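Local atomic coordinates of ATP-dependent DNA helicase PIF1 (Candida albicans, PDB entry 7OTJ), a protein that couples ATP hydrolysis to 5'-3' unwinding of DNA, probably including G-quadruplexes, and is thought to maintain nuclear and mitochondrial genome stability. Residues A[74-88]-A[116-128]. Sequence-based numbering, arbitrary orientation.
With nucleotides of chain C.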
loop_
_atom_site.group_PDB
_atom_site.type_symbol
_atom_site.label_atom_id
_atom_site.label_comp_id
_atom_site.label_asym_id
_atom_site.label_seq_id
_atom_site.Cartn_x
_atom_site.Cartn_y
_atom_site.Cartn_z
ATOM N N PHE A 74 -10.052 1.543 -14.459
ATOM C CA PHE A 74 -11.407 1.208 -14.035
ATOM C C PHE A 74 -12.089 2.358 -13.325
ATOM O O PHE A 74 -13.322 2.420 -13.290
ATOM C CB PHE A 74 -11.365 0.069 -13.020
ATOM C CG PHE A 74 -11.343 -1.277 -13.608
ATOM C CD1 PHE A 74 -11.594 -1.460 -14.945
ATOM C CD2 PHE A 74 -11.089 -2.372 -12.807
ATOM C CE1 PHE A 74 -11.574 -2.715 -15.481
ATOM C CE2 PHE A 74 -11.076 -3.625 -13.332
ATOM C CZ PHE A 74 -11.314 -3.803 -14.671
ATOM N N GLY A 75 -11.310 3.224 -12.696
ATOM C CA GLY A 75 -11.851 3.962 -11.584
ATOM C C GLY A 75 -11.965 2.919 -10.495
ATOM O O GLY A 75 -10.975 2.261 -10.164
ATOM N N LEU A 76 -13.183 2.649 -10.035
ATOM C CA LEU A 76 -13.394 1.600 -9.050
ATOM C C LEU A 76 -13.765 0.266 -9.679
ATOM O O LEU A 76 -13.747 -0.752 -8.982
ATOM C CB LEU A 76 -14.486 2.014 -8.056
ATOM C CG LEU A 76 -14.138 3.189 -7.135
ATOM C CD1 LEU A 76 -15.281 3.491 -6.189
ATOM C CD2 LEU A 76 -12.859 2.904 -6.365
ATOM N N GLY A 77 -14.073 0.245 -10.975
ATOM C CA GLY A 77 -14.404 -0.980 -11.673
ATOM C C GLY A 77 -15.649 -1.668 -11.162
ATOM O O GLY A 77 -15.660 -2.895 -11.008
ATOM N N GLN A 78 -16.716 -0.901 -10.933
ATOM C CA GLN A 78 -17.884 -1.431 -10.242
ATOM C C GLN A 78 -18.967 -1.941 -11.181
ATOM O O GLN A 78 -19.654 -2.914 -10.844
ATOM C CB GLN A 78 -18.486 -0.360 -9.326
ATOM C CG GLN A 78 -17.722 -0.153 -8.027
ATOM C CD GLN A 78 -18.450 0.764 -7.063
ATOM O OE1 GLN A 78 -19.499 1.327 -7.390
ATOM N NE2 GLN A 78 -17.896 0.918 -5.866
ATOM N N GLY A 79 -19.136 -1.324 -12.347
ATOM C CA GLY A 79 -20.200 -1.736 -13.241
ATOM C C GLY A 79 -19.953 -3.056 -13.945
ATOM O O GLY A 79 -19.189 -3.903 -13.470
ATOM N N LYS A 80 -20.589 -3.238 -15.093
ATOM C CA LYS A 80 -20.423 -4.456 -15.865
ATOM C C LYS A 80 -19.287 -4.295 -16.864
ATOM O O LYS A 80 -18.959 -3.184 -17.293
ATOM C CB LYS A 80 -21.722 -4.831 -16.576
ATOM C CG LYS A 80 -22.495 -3.666 -17.135
ATOM C CD LYS A 80 -23.959 -4.043 -17.294
ATOM C CE LYS A 80 -24.122 -5.384 -18.000
ATOM N NZ LYS A 80 -25.523 -5.888 -17.894
ATOM N N VAL A 81 -18.677 -5.429 -17.217
ATOM C CA VAL A 81 -17.457 -5.420 -18.021
ATOM C C VAL A 81 -17.676 -4.689 -19.340
ATOM O O VAL A 81 -16.768 -4.024 -19.853
ATOM C CB VAL A 81 -16.962 -6.861 -18.244
ATOM C CG1 VAL A 81 -15.649 -6.862 -19.017
ATOM C CG2 VAL A 81 -16.797 -7.567 -16.909
ATOM N N GLU A 82 -18.875 -4.800 -19.915
ATOM C CA GLU A 82 -19.150 -4.102 -21.168
ATOM C C GLU A 82 -18.970 -2.594 -21.014
ATOM O O GLU A 82 -18.471 -1.925 -21.927
ATOM C CB GLU A 82 -20.564 -4.431 -21.653
ATOM C CG GLU A 82 -20.766 -5.874 -22.120
ATOM C CD GLU A 82 -20.745 -6.891 -20.985
ATOM O OE1 GLU A 82 -20.977 -6.505 -19.818
ATOM O OE2 GLU A 82 -20.492 -8.083 -21.264
ATOM N N ASN A 83 -19.324 -2.047 -19.849
ATOM C CA ASN A 83 -19.159 -0.612 -19.635
ATOM C C ASN A 83 -17.724 -0.264 -19.261
ATOM O O ASN A 83 -17.189 0.748 -19.727
ATOM C CB ASN A 83 -20.121 -0.124 -18.551
ATOM C CG ASN A 83 -21.576 -0.325 -18.925
ATOM O OD1 ASN A 83 -21.922 -0.410 -20.102
ATOM N ND2 ASN A 83 -22.442 -0.394 -17.917
ATOM N N LEU A 84 -17.098 -1.084 -18.409
ATOM C CA LEU A 84 -15.697 -0.879 -18.053
ATOM C C LEU A 84 -14.804 -0.833 -19.286
ATOM O O LEU A 84 -13.822 -0.082 -19.323
ATOM C CB LEU A 84 -15.232 -1.980 -17.104
ATOM C CG LEU A 84 -15.947 -2.058 -15.758
ATOM C CD1 LEU A 84 -15.347 -3.177 -14.928
ATOM C CD2 LEU A 84 -15.873 -0.725 -15.013
ATOM N N ILE A 85 -15.112 -1.652 -20.295
ATOM C CA ILE A 85 -14.291 -1.686 -21.500
ATOM C C ILE A 85 -14.397 -0.375 -22.263
ATOM O O ILE A 85 -13.395 0.143 -22.769
ATOM C CB ILE A 85 -14.689 -2.883 -22.381
ATOM C CG1 ILE A 85 -14.313 -4.186 -21.691
ATOM C CG2 ILE A 85 -14.021 -2.792 -23.739
ATOM C CD1 ILE A 85 -14.834 -5.402 -22.392
ATOM N N LYS A 86 -15.606 0.184 -22.359
ATOM C CA LYS A 86 -15.757 1.459 -23.054
ATOM C C LYS A 86 -15.018 2.573 -22.322
ATOM O O LYS A 86 -14.368 3.414 -22.955
ATOM C CB LYS A 86 -17.240 1.809 -23.221
ATOM C CG LYS A 86 -18.061 0.772 -23.984
ATOM C CD LYS A 86 -19.328 1.377 -24.594
ATOM C CE LYS A 86 -20.186 2.083 -23.556
ATOM N NZ LYS A 86 -20.570 1.174 -22.441
ATOM N N LYS A 87 -15.092 2.587 -20.989
ATOM C CA LYS A 87 -14.385 3.606 -20.216
ATOM C C LYS A 87 -12.884 3.523 -20.451
ATOM O O LYS A 87 -12.220 4.543 -20.665
ATOM C CB LYS A 87 -14.705 3.462 -18.727
ATOM C CG LYS A 87 -14.016 4.498 -17.851
ATOM C CD LYS A 87 -14.366 4.303 -16.387
ATOM C CE LYS A 87 -13.739 5.389 -15.528
ATOM N NZ LYS A 87 -14.133 5.270 -14.099
ATOM N N ILE A 88 -12.327 2.312 -20.399
ATOM C CA ILE A 88 -10.894 2.146 -20.611
ATOM C C ILE A 88 -10.509 2.534 -22.030
ATOM O O ILE A 88 -9.420 3.075 -22.259
ATOM C CB ILE A 88 -10.482 0.704 -20.268
ATOM C CG1 ILE A 88 -10.713 0.457 -18.774
ATOM C CG2 ILE A 88 -9.031 0.445 -20.653
ATOM C CD1 ILE A 88 -10.478 -0.960 -18.333
ATOM N N LEU A 116 -13.070 -8.785 -9.068
ATOM C CA LEU A 116 -12.273 -7.805 -9.793
ATOM C C LEU A 116 -11.330 -8.500 -10.764
ATOM O O LEU A 116 -11.168 -8.062 -11.910
ATOM C CB LEU A 116 -11.480 -6.943 -8.813
ATOM C CG LEU A 116 -10.739 -5.765 -9.436
ATOM C CD1 LEU A 116 -11.714 -4.655 -9.799
ATOM C CD2 LEU A 116 -9.660 -5.258 -8.496
ATOM N N LEU A 117 -10.721 -9.603 -10.327
ATOM C CA LEU A 117 -9.766 -10.311 -11.167
ATOM C C LEU A 117 -10.438 -10.904 -12.401
ATOM O O LEU A 117 -9.826 -10.961 -13.475
ATOM C CB LEU A 117 -9.067 -11.393 -10.348
ATOM C CG LEU A 117 -7.783 -11.919 -10.978
ATOM C CD1 LEU A 117 -6.709 -10.829 -10.999
ATOM C CD2 LEU A 117 -7.301 -13.177 -10.264
ATOM N N ASN A 118 -11.688 -11.363 -12.263
ATOM C CA ASN A 118 -12.430 -11.893 -13.406
ATOM C C ASN A 118 -12.751 -10.802 -14.422
ATOM O O ASN A 118 -12.710 -11.046 -15.635
ATOM C CB ASN A 118 -13.715 -12.572 -12.930
ATOM C CG ASN A 118 -13.472 -13.965 -12.366
ATOM O OD1 ASN A 118 -12.475 -14.607 -12.687
ATOM N ND2 ASN A 118 -14.395 -14.443 -11.534
ATOM N N LYS A 119 -13.066 -9.594 -13.948
ATOM C CA LYS A 119 -13.257 -8.468 -14.856
ATOM C C LYS A 119 -11.956 -8.122 -15.568
ATOM O O LYS A 119 -11.931 -7.938 -16.788
ATOM C CB LYS A 119 -13.786 -7.250 -14.096
ATOM C CG LYS A 119 -15.161 -7.435 -13.475
ATOM C CD LYS A 119 -15.625 -6.167 -12.771
ATOM C CE LYS A 119 -17.102 -6.233 -12.441
ATOM N NZ LYS A 119 -17.574 -4.974 -11.805
ATOM N N LEU A 120 -10.857 -8.038 -14.815
ATOM C CA LEU A 120 -9.564 -7.767 -15.434
ATOM C C LEU A 120 -9.241 -8.810 -16.494
ATOM O O LEU A 120 -8.698 -8.477 -17.553
ATOM C CB LEU A 120 -8.470 -7.729 -14.370
ATOM C CG LEU A 120 -8.524 -6.522 -13.429
ATOM C CD1 LEU A 120 -7.617 -6.719 -12.220
ATOM C CD2 LEU A 120 -8.153 -5.258 -14.186
ATOM N N ASN A 121 -9.573 -10.076 -16.226
ATOM C CA ASN A 121 -9.328 -11.136 -17.197
ATOM C C ASN A 121 -10.098 -10.890 -18.491
ATOM O O ASN A 121 -9.519 -10.904 -19.584
ATOM C CB ASN A 121 -9.701 -12.487 -16.590
ATOM C CG ASN A 121 -9.208 -13.653 -17.425
ATOM O OD1 ASN A 121 -8.310 -13.500 -18.256
ATOM N ND2 ASN A 121 -9.787 -14.828 -17.204
ATOM N N GLU A 122 -11.407 -10.640 -18.378
ATOM C CA GLU A 122 -12.235 -10.396 -19.557
ATOM C C GLU A 122 -11.791 -9.142 -20.294
ATOM O O GLU A 122 -11.819 -9.098 -21.528
ATOM C CB GLU A 122 -13.707 -10.291 -19.157
ATOM C CG GLU A 122 -14.269 -11.567 -18.522
ATOM C CD GLU A 122 -15.778 -11.519 -18.299
ATOM O OE1 GLU A 122 -16.296 -12.415 -17.599
ATOM O OE2 GLU A 122 -16.446 -10.599 -18.822
ATOM N N ILE A 123 -11.372 -8.113 -19.556
ATOM C CA ILE A 123 -10.966 -6.864 -20.192
ATOM C C ILE A 123 -9.656 -7.060 -20.936
ATOM O O ILE A 123 -9.482 -6.566 -22.057
ATOM C CB ILE A 123 -10.865 -5.735 -19.146
ATOM C CG1 ILE A 123 -12.225 -5.066 -18.965
ATOM C CG2 ILE A 123 -9.832 -4.698 -19.555
ATOM C CD1 ILE A 123 -12.736 -5.057 -17.556
ATOM N N ALA A 124 -8.725 -7.802 -20.334
ATOM C CA ALA A 124 -7.473 -8.126 -21.006
ATOM C C ALA A 124 -7.728 -8.795 -22.351
ATOM O O ALA A 124 -7.183 -8.375 -23.378
ATOM C CB ALA A 124 -6.627 -9.029 -20.111
ATOM N N LYS A 125 -8.557 -9.841 -22.363
ATOM C CA LYS A 125 -8.854 -10.540 -23.608
ATOM C C LYS A 125 -9.480 -9.603 -24.633
ATOM O O LYS A 125 -9.069 -9.579 -25.798
ATOM C CB LYS A 125 -9.761 -11.739 -23.333
ATOM C CG LYS A 125 -9.127 -12.787 -22.423
ATOM C CD LYS A 125 -10.103 -13.896 -22.067
ATOM C CE LYS A 125 -9.462 -14.898 -21.125
ATOM N NZ LYS A 125 -10.375 -16.028 -20.813
ATOM N N ASN A 126 -10.471 -8.814 -24.213
ATOM C CA ASN A 126 -11.211 -7.986 -25.161
ATOM C C ASN A 126 -10.318 -6.925 -25.791
ATOM O O ASN A 126 -10.227 -6.825 -27.020
ATOM C CB ASN A 126 -12.402 -7.330 -24.468
ATOM C CG ASN A 126 -13.338 -6.656 -25.445
ATOM O OD1 ASN A 126 -14.319 -7.254 -25.888
ATOM N ND2 ASN A 126 -13.037 -5.410 -25.797
ATOM N N LEU A 127 -9.654 -6.118 -24.961
ATOM C CA LEU A 127 -8.868 -5.002 -25.474
ATOM C C LEU A 127 -7.712 -5.469 -26.347
ATOM O O LEU A 127 -7.278 -4.735 -27.243
ATOM C CB LEU A 127 -8.342 -4.162 -24.314
ATOM C CG LEU A 127 -9.375 -3.553 -23.365
ATOM C CD1 LEU A 127 -8.664 -2.694 -22.357
ATOM C CD2 LEU A 127 -10.391 -2.742 -24.136
ATOM N N ARG A 128 -7.206 -6.677 -26.114
ATOM C CA ARG A 128 -6.039 -7.174 -26.828
ATOM C C ARG A 128 -6.382 -8.140 -27.958
ATOM O O ARG A 128 -5.467 -8.620 -28.634
ATOM C CB ARG A 128 -5.075 -7.841 -25.841
ATOM C CG ARG A 128 -4.478 -6.881 -24.835
ATOM C CD ARG A 128 -3.925 -7.611 -23.623
ATOM N NE ARG A 128 -2.907 -8.594 -23.975
ATOM C CZ ARG A 128 -1.617 -8.321 -24.111
ATOM N NH1 ARG A 128 -1.158 -7.085 -24.018
ATOM N NH2 ARG A 128 -0.764 -9.315 -24.335
ATOM P P DT C 5 -6.812 4.091 -6.191
ATOM O OP1 DT C 5 -5.678 4.119 -7.147
ATOM O OP2 DT C 5 -6.735 4.875 -4.935
ATOM O "O5'" DT C 5 -8.117 4.490 -7.023
ATOM C "C5'" DT C 5 -8.280 4.000 -8.351
ATOM C "C4'" DT C 5 -8.736 5.105 -9.292
ATOM O "O4'" DT C 5 -10.118 5.437 -9.009
ATOM C "C3'" DT C 5 -7.952 6.410 -9.191
ATOM O "O3'" DT C 5 -7.781 6.986 -10.487
ATOM C "C2'" DT C 5 -8.831 7.284 -8.291
ATOM C "C1'" DT C 5 -10.236 6.787 -8.605
ATOM N N1 DT C 5 -11.156 6.830 -7.444
ATOM C C2 DT C 5 -12.347 7.514 -7.546
ATOM O O2 DT C 5 -12.695 8.107 -8.549
ATOM N N3 DT C 5 -13.125 7.481 -6.420
ATOM C C4 DT C 5 -12.839 6.842 -5.226
ATOM O O4 DT C 5 -13.603 6.869 -4.268
ATOM C C5 DT C 5 -11.580 6.139 -5.187
ATOM C C7 DT C 5 -11.162 5.407 -3.944
ATOM C C6 DT C 5 -10.812 6.164 -6.289
ATOM P P DT C 4 -6.040 2.354 -0.802
ATOM O OP1 DT C 4 -4.608 2.403 -1.186
ATOM O OP2 DT C 4 -6.657 3.464 -0.044
ATOM O "O5'" DT C 4 -6.864 2.115 -2.152
ATOM C "C5'" DT C 4 -6.416 1.132 -3.068
ATOM C "C4'" DT C 4 -7.430 0.894 -4.171
ATOM O "O4'" DT C 4 -8.607 0.257 -3.632
ATOM C "C3'" DT C 4 -7.945 2.147 -4.845
ATOM O "O3'" DT C 4 -7.039 2.540 -5.844
ATOM C "C2'" DT C 4 -9.266 1.661 -5.440
ATOM C "C1'" DT C 4 -9.740 0.645 -4.394
ATOM N N1 DT C 4 -10.802 1.176 -3.465
ATOM C C2 DT C 4 -12.075 0.673 -3.561
ATOM O O2 DT C 4 -12.389 -0.187 -4.360
ATOM N N3 DT C 4 -12.976 1.211 -2.684
ATOM C C4 DT C 4 -12.741 2.187 -1.738
ATOM O O4 DT C 4 -13.622 2.605 -0.999
ATOM C C5 DT C 4 -11.387 2.679 -1.680
ATOM C C7 DT C 4 -11.018 3.739 -0.685
ATOM C C6 DT C 4 -10.488 2.156 -2.536
#
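Val81 lies level with Lys119 and Ile85 with Ile123 where helix 81-88 crosses helix 116-128, the two axes passing 10.0 Å apart at a signed crossing angle of -56°. The packing is knobs-into-holes within the P-loop NTPase-type helicase domain of this Pif1 fragment: Ile123 is the knob, seated among Val81, Leu84, Ile85 and Ile88. Its CG1 meets Ile85 CG1 at 3.5 Å, while its CD1 lies at the edge of the Phe74 ring, near the ring plane. That ring is held from several directions, since Leu116 CD1 is also at its edge, Leu120 CD2 approaches Phe74 CE2 obliquely at 3.5 Å, and Leu84 CD1 sits over one face, offset toward the rim. Farther along, Ile88 CG2 touches Leu127 CD1 at 3.6 Å, and Trp98 of helix 92-100 contacts both residues. Toward solvent, Ile85 CD1 packs on Asn126 CG.

The loop before helix 81-88 starts with a type II' turn from Phe74 to Gly77. On its DNA side, Leu76 CD2 lies 3.7 Å from C2 of DT4 and equally far from C5 of DT5, both of chain C, linking this helix pair to the bound strand. Lys119, extended beyond CG, runs past Val81 and Leu84. Its NZ donates to Gly77 O at 2.9 Å from 33° off that carbonyl's plane, and to Gly79 O within the carbonyl plane, with a C=O...NZ angle of 158°.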